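Phosphodiesterase (Salpingoeca rosetta, PDB 7D7P) belongs to the cyclic nucleotide phosphodiesterase family of the HD superfamily, an all-helical fold that carries a zinc ion and a magnesium ion in this structure. Local coordinates at residues A[263-275]-A[337-351]. Sequence-based numbering, arbitrary orientation.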
# COMPACT_ATOMS: atom_id res chain seq x y z
N ASN A 263 6.49 13.73 10.44
CA ASN A 263 7.64 12.92 10.03
C ASN A 263 7.64 12.56 8.55
O ASN A 263 8.66 12.81 7.88
CB ASN A 263 7.73 11.66 10.90
CG ASN A 263 8.36 11.93 12.25
OD1 ASN A 263 8.48 13.07 12.67
ND2 ASN A 263 8.76 10.86 12.93
N PRO A 264 6.57 12.00 7.97
CA PRO A 264 6.65 11.57 6.56
C PRO A 264 6.56 12.69 5.55
O PRO A 264 6.75 12.43 4.35
CB PRO A 264 5.44 10.62 6.42
CG PRO A 264 4.92 10.39 7.81
CD PRO A 264 5.27 11.63 8.56
N ILE A 265 6.29 13.93 5.95
CA ILE A 265 6.18 15.04 5.01
C ILE A 265 7.40 15.95 5.09
O ILE A 265 7.36 17.07 4.59
CB ILE A 265 4.87 15.82 5.21
CG1 ILE A 265 4.79 16.40 6.63
CG2 ILE A 265 3.67 14.94 4.92
CD1 ILE A 265 3.53 17.20 6.88
N LYS A 266 8.48 15.48 5.69
CA LYS A 266 9.75 16.19 5.78
C LYS A 266 10.81 15.48 4.94
O LYS A 266 10.62 14.34 4.51
CB LYS A 266 10.19 16.27 7.24
CG LYS A 266 9.35 17.21 8.10
CD LYS A 266 9.56 18.65 7.69
CE LYS A 266 8.74 19.60 8.56
NZ LYS A 266 9.05 21.02 8.26
N PRO A 267 11.94 16.14 4.67
CA PRO A 267 13.04 15.45 3.98
C PRO A 267 13.45 14.19 4.73
O PRO A 267 13.28 14.08 5.94
CB PRO A 267 14.16 16.50 3.97
CG PRO A 267 13.44 17.80 4.00
CD PRO A 267 12.22 17.58 4.84
N PHE A 268 14.01 13.23 3.98
CA PHE A 268 14.20 11.89 4.54
C PHE A 268 15.13 11.90 5.75
O PHE A 268 14.92 11.13 6.70
CB PHE A 268 14.74 10.92 3.48
CG PHE A 268 14.93 9.53 4.01
CD1 PHE A 268 13.85 8.70 4.22
CD2 PHE A 268 16.20 9.06 4.32
CE1 PHE A 268 14.02 7.41 4.72
CE2 PHE A 268 16.38 7.77 4.82
CZ PHE A 268 15.29 6.95 5.02
N GLU A 269 16.16 12.74 5.73
CA GLU A 269 17.03 12.84 6.89
C GLU A 269 16.25 13.27 8.12
O GLU A 269 16.50 12.80 9.23
CB GLU A 269 18.19 13.80 6.62
CG GLU A 269 19.27 13.77 7.70
CD GLU A 269 20.45 14.65 7.37
OE1 GLU A 269 20.37 15.87 7.60
OE2 GLU A 269 21.47 14.11 6.89
N SER A 270 15.28 14.17 7.94
CA SER A 270 14.39 14.54 9.04
C SER A 270 13.45 13.39 9.40
O SER A 270 13.20 13.13 10.58
CB SER A 270 13.61 15.80 8.68
OG SER A 270 12.54 16.02 9.58
N ASN A 271 12.93 12.70 8.38
CA ASN A 271 12.06 11.55 8.62
C ASN A 271 12.76 10.49 9.45
O ASN A 271 12.18 9.94 10.39
CB ASN A 271 11.60 10.97 7.28
CG ASN A 271 10.43 9.99 7.42
OD1 ASN A 271 9.93 9.46 6.42
ND2 ASN A 271 10.01 9.73 8.65
N LYS A 272 14.03 10.20 9.14
CA LYS A 272 14.73 9.10 9.79
C LYS A 272 15.11 9.45 11.23
O LYS A 272 15.00 8.60 12.12
CB LYS A 272 15.97 8.72 8.99
CG LYS A 272 16.62 7.43 9.45
CD LYS A 272 17.95 7.19 8.74
CE LYS A 272 18.43 5.77 8.95
NZ LYS A 272 18.36 5.38 10.39
N ARG A 273 15.59 10.67 11.47
CA ARG A 273 16.03 11.04 12.81
C ARG A 273 14.87 11.06 13.80
O ARG A 273 15.01 10.60 14.93
CB ARG A 273 16.73 12.40 12.78
CG ARG A 273 18.07 12.40 12.06
CD ARG A 273 18.61 13.81 11.88
NE ARG A 273 19.08 14.38 13.14
CZ ARG A 273 19.46 15.65 13.29
NH1 ARG A 273 19.41 16.48 12.26
NH2 ARG A 273 19.88 16.08 14.47
N TRP A 274 13.73 11.61 13.39
CA TRP A 274 12.58 11.67 14.29
C TRP A 274 11.96 10.29 14.49
O TRP A 274 11.53 9.95 15.60
CB TRP A 274 11.54 12.65 13.75
CG TRP A 274 11.90 14.09 13.97
CD1 TRP A 274 12.47 14.93 13.07
CD2 TRP A 274 11.71 14.85 15.17
NE1 TRP A 274 12.65 16.18 13.63
CE2 TRP A 274 12.19 16.15 14.92
CE3 TRP A 274 11.18 14.55 16.43
CZ2 TRP A 274 12.16 17.16 15.88
CZ3 TRP A 274 11.15 15.56 17.39
CH2 TRP A 274 11.64 16.84 17.11
N SER A 275 11.91 9.48 13.43
CA SER A 275 11.36 8.13 13.56
C SER A 275 12.22 7.27 14.48
O SER A 275 11.70 6.46 15.25
CB SER A 275 11.23 7.47 12.18
OG SER A 275 10.15 8.03 11.45
N LEU A 337 2.66 17.30 -1.02
CA LEU A 337 3.07 16.47 0.11
C LEU A 337 3.03 14.99 -0.24
O LEU A 337 3.79 14.20 0.33
CB LEU A 337 2.18 16.76 1.32
CG LEU A 337 2.22 18.20 1.83
CD1 LEU A 337 1.05 18.48 2.76
CD2 LEU A 337 3.55 18.47 2.52
N LEU A 338 2.14 14.59 -1.16
CA LEU A 338 2.09 13.19 -1.57
C LEU A 338 3.37 12.77 -2.27
O LEU A 338 3.79 11.61 -2.16
CB LEU A 338 0.88 12.96 -2.49
CG LEU A 338 -0.48 12.92 -1.80
CD1 LEU A 338 -1.61 12.89 -2.82
CD2 LEU A 338 -0.57 11.72 -0.87
N ASP A 339 4.02 13.69 -2.99
CA ASP A 339 5.31 13.39 -3.60
C ASP A 339 6.41 13.27 -2.56
O ASP A 339 7.34 12.47 -2.73
CB ASP A 339 5.67 14.46 -4.64
CG ASP A 339 4.68 14.52 -5.78
OD1 ASP A 339 4.11 13.46 -6.14
OD2 ASP A 339 4.46 15.62 -6.33
N THR A 340 6.33 14.05 -1.48
CA THR A 340 7.28 13.89 -0.38
C THR A 340 7.07 12.56 0.33
O THR A 340 8.03 11.86 0.65
CB THR A 340 7.16 15.05 0.60
OG1 THR A 340 7.43 16.29 -0.08
CG2 THR A 340 8.15 14.89 1.75
N ILE A 341 5.81 12.21 0.58
CA ILE A 341 5.50 10.94 1.23
C ILE A 341 6.01 9.77 0.40
O ILE A 341 6.58 8.81 0.93
CB ILE A 341 3.98 10.84 1.50
CG1 ILE A 341 3.58 11.78 2.64
CG2 ILE A 341 3.58 9.41 1.82
CD1 ILE A 341 2.10 12.10 2.67
N ASP A 342 5.83 9.84 -0.93
CA ASP A 342 6.27 8.75 -1.79
C ASP A 342 7.79 8.63 -1.82
O ASP A 342 8.32 7.51 -1.80
CB ASP A 342 5.71 8.94 -3.20
CG ASP A 342 4.23 8.61 -3.30
OD1 ASP A 342 3.70 8.02 -2.34
OD2 ASP A 342 3.61 8.96 -4.32
N ALA A 343 8.50 9.76 -1.88
CA ALA A 343 9.95 9.71 -1.87
C ALA A 343 10.48 9.06 -0.59
O ALA A 343 11.40 8.24 -0.64
CB ALA A 343 10.53 11.12 -2.04
N ASN A 344 9.90 9.42 0.56
CA ASN A 344 10.30 8.79 1.81
C ASN A 344 9.90 7.31 1.83
O ASN A 344 10.67 6.47 2.30
CB ASN A 344 9.67 9.52 3.00
CG ASN A 344 10.26 10.90 3.21
OD1 ASN A 344 11.43 11.15 2.90
ND2 ASN A 344 9.46 11.81 3.75
N LEU A 345 8.71 6.99 1.33
CA LEU A 345 8.29 5.59 1.26
C LEU A 345 9.24 4.77 0.40
O LEU A 345 9.60 3.64 0.76
CB LEU A 345 6.86 5.50 0.73
CG LEU A 345 6.28 4.10 0.58
CD1 LEU A 345 6.27 3.37 1.92
CD2 LEU A 345 4.88 4.16 -0.01
N ALA A 346 9.66 5.32 -0.74
CA ALA A 346 10.61 4.61 -1.60
C ALA A 346 11.95 4.44 -0.91
O ALA A 346 12.64 3.43 -1.13
CB ALA A 346 10.78 5.36 -2.92
N GLU A 347 12.35 5.40 -0.07
CA GLU A 347 13.62 5.28 0.64
C GLU A 347 13.56 4.20 1.70
O GLU A 347 14.48 3.38 1.83
CB GLU A 347 14.00 6.63 1.25
CG GLU A 347 15.49 6.81 1.45
CD GLU A 347 16.21 7.16 0.16
OE1 GLU A 347 15.93 8.24 -0.41
OE2 GLU A 347 17.04 6.35 -0.30
N TRP A 348 12.47 4.16 2.49
CA TRP A 348 12.34 3.13 3.51
C TRP A 348 12.29 1.74 2.89
O TRP A 348 12.83 0.78 3.45
CB TRP A 348 11.09 3.39 4.36
CG TRP A 348 11.19 4.57 5.29
CD1 TRP A 348 10.45 5.71 5.24
CD2 TRP A 348 12.09 4.71 6.40
NE1 TRP A 348 10.83 6.56 6.26
CE2 TRP A 348 11.83 5.97 6.98
CE3 TRP A 348 13.08 3.90 6.96
CZ2 TRP A 348 12.53 6.44 8.09
CZ3 TRP A 348 13.77 4.37 8.06
CH2 TRP A 348 13.49 5.62 8.62
N LYS A 349 11.65 1.61 1.73
CA LYS A 349 11.57 0.32 1.06
C LYS A 349 12.94 -0.13 0.54
O LYS A 349 13.22 -1.33 0.50
CB LYS A 349 10.56 0.37 -0.09
CG LYS A 349 9.11 0.47 0.38
CD LYS A 349 8.15 0.56 -0.79
CE LYS A 349 8.18 -0.70 -1.64
NZ LYS A 349 7.22 -0.62 -2.77
N ALA A 350 13.79 0.82 0.14
CA ALA A 350 15.15 0.46 -0.25
C ALA A 350 15.94 -0.07 0.94
O ALA A 350 16.73 -1.02 0.79
CB ALA A 350 15.85 1.66 -0.88
N ILE A 351 15.75 0.52 2.12
CA ILE A 351 16.43 0.04 3.31
C ILE A 351 15.92 -1.34 3.71
O ILE A 351 16.71 -2.23 4.05
CB ILE A 351 16.27 1.06 4.46
CG1 ILE A 351 16.90 2.40 4.08
CG2 ILE A 351 16.86 0.51 5.76
CD1 ILE A 351 16.61 3.51 5.07
O HOH W 1 12.83 13.14 1.08
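Phe268, in the first turn of helix 268-291, drives its side chain into helix 336-359 as a knob among Asn344, Glu347, Trp348 and Ile351. Its CB rests 3.4 Å from OD1 of Asn344, which also lies at the edge of the ring, in its plane. With CG anti to the backbone N (chi1 -179°), the ring runs out along the partner helix. Over one face stands CG of Glu347, almost exactly above the ring centre, 3.4 Å from the centroid, in a CH-pi contact that takes in CG, CD2, CE2 and CZ; CD1 lies against Glu347 CB. Lys272 CB lies beyond the opposite face, toward the rim. CE1 points onto the face of the Trp348 indole, 3.5 Å from CE2, an edge-to-face pair with planes at 62°. At the far end CZ meets CD1 of Ile351 at 3.7 Å.

The indole is fixed in turn by Asn271: Trp348 NE1 donates to Asn271 OD1 (3.0 Å), nearly straight and within the indole plane, yet reaching the acceptor from above its carbonyl plane. Lys272 lays its CG against CH2 of the same ring.

Asn344 clamps the loop that leads into the helix. Its ND2 spends both hydrogens on backbone carbonyls, bent toward Pro264 O (2.8 Å) and straighter toward Lys266 O (2.9 Å). OD1 takes a hydrogen bond from a water, which is weakly bound by Phe268 N. Toward the N-terminal end of helix 336-359, CG2 of Ile265 packs on Ile341 CG1 and CB of Ile265 on Leu337 CD2.

Knob-into-hole packing and the asparagine clamp thus join the start of helix 268-291 to the C-terminal helix of this all-helical fold, crossing at -63°. Helix 305-330 touches both partners, through Glu312 at Ser275 and Ile316 at Ile341. Trp274 and the side chain of Lys266, its amine held by the Phe56 carbonyl, pack on helix 109-126, which carries the zinc ligand His111.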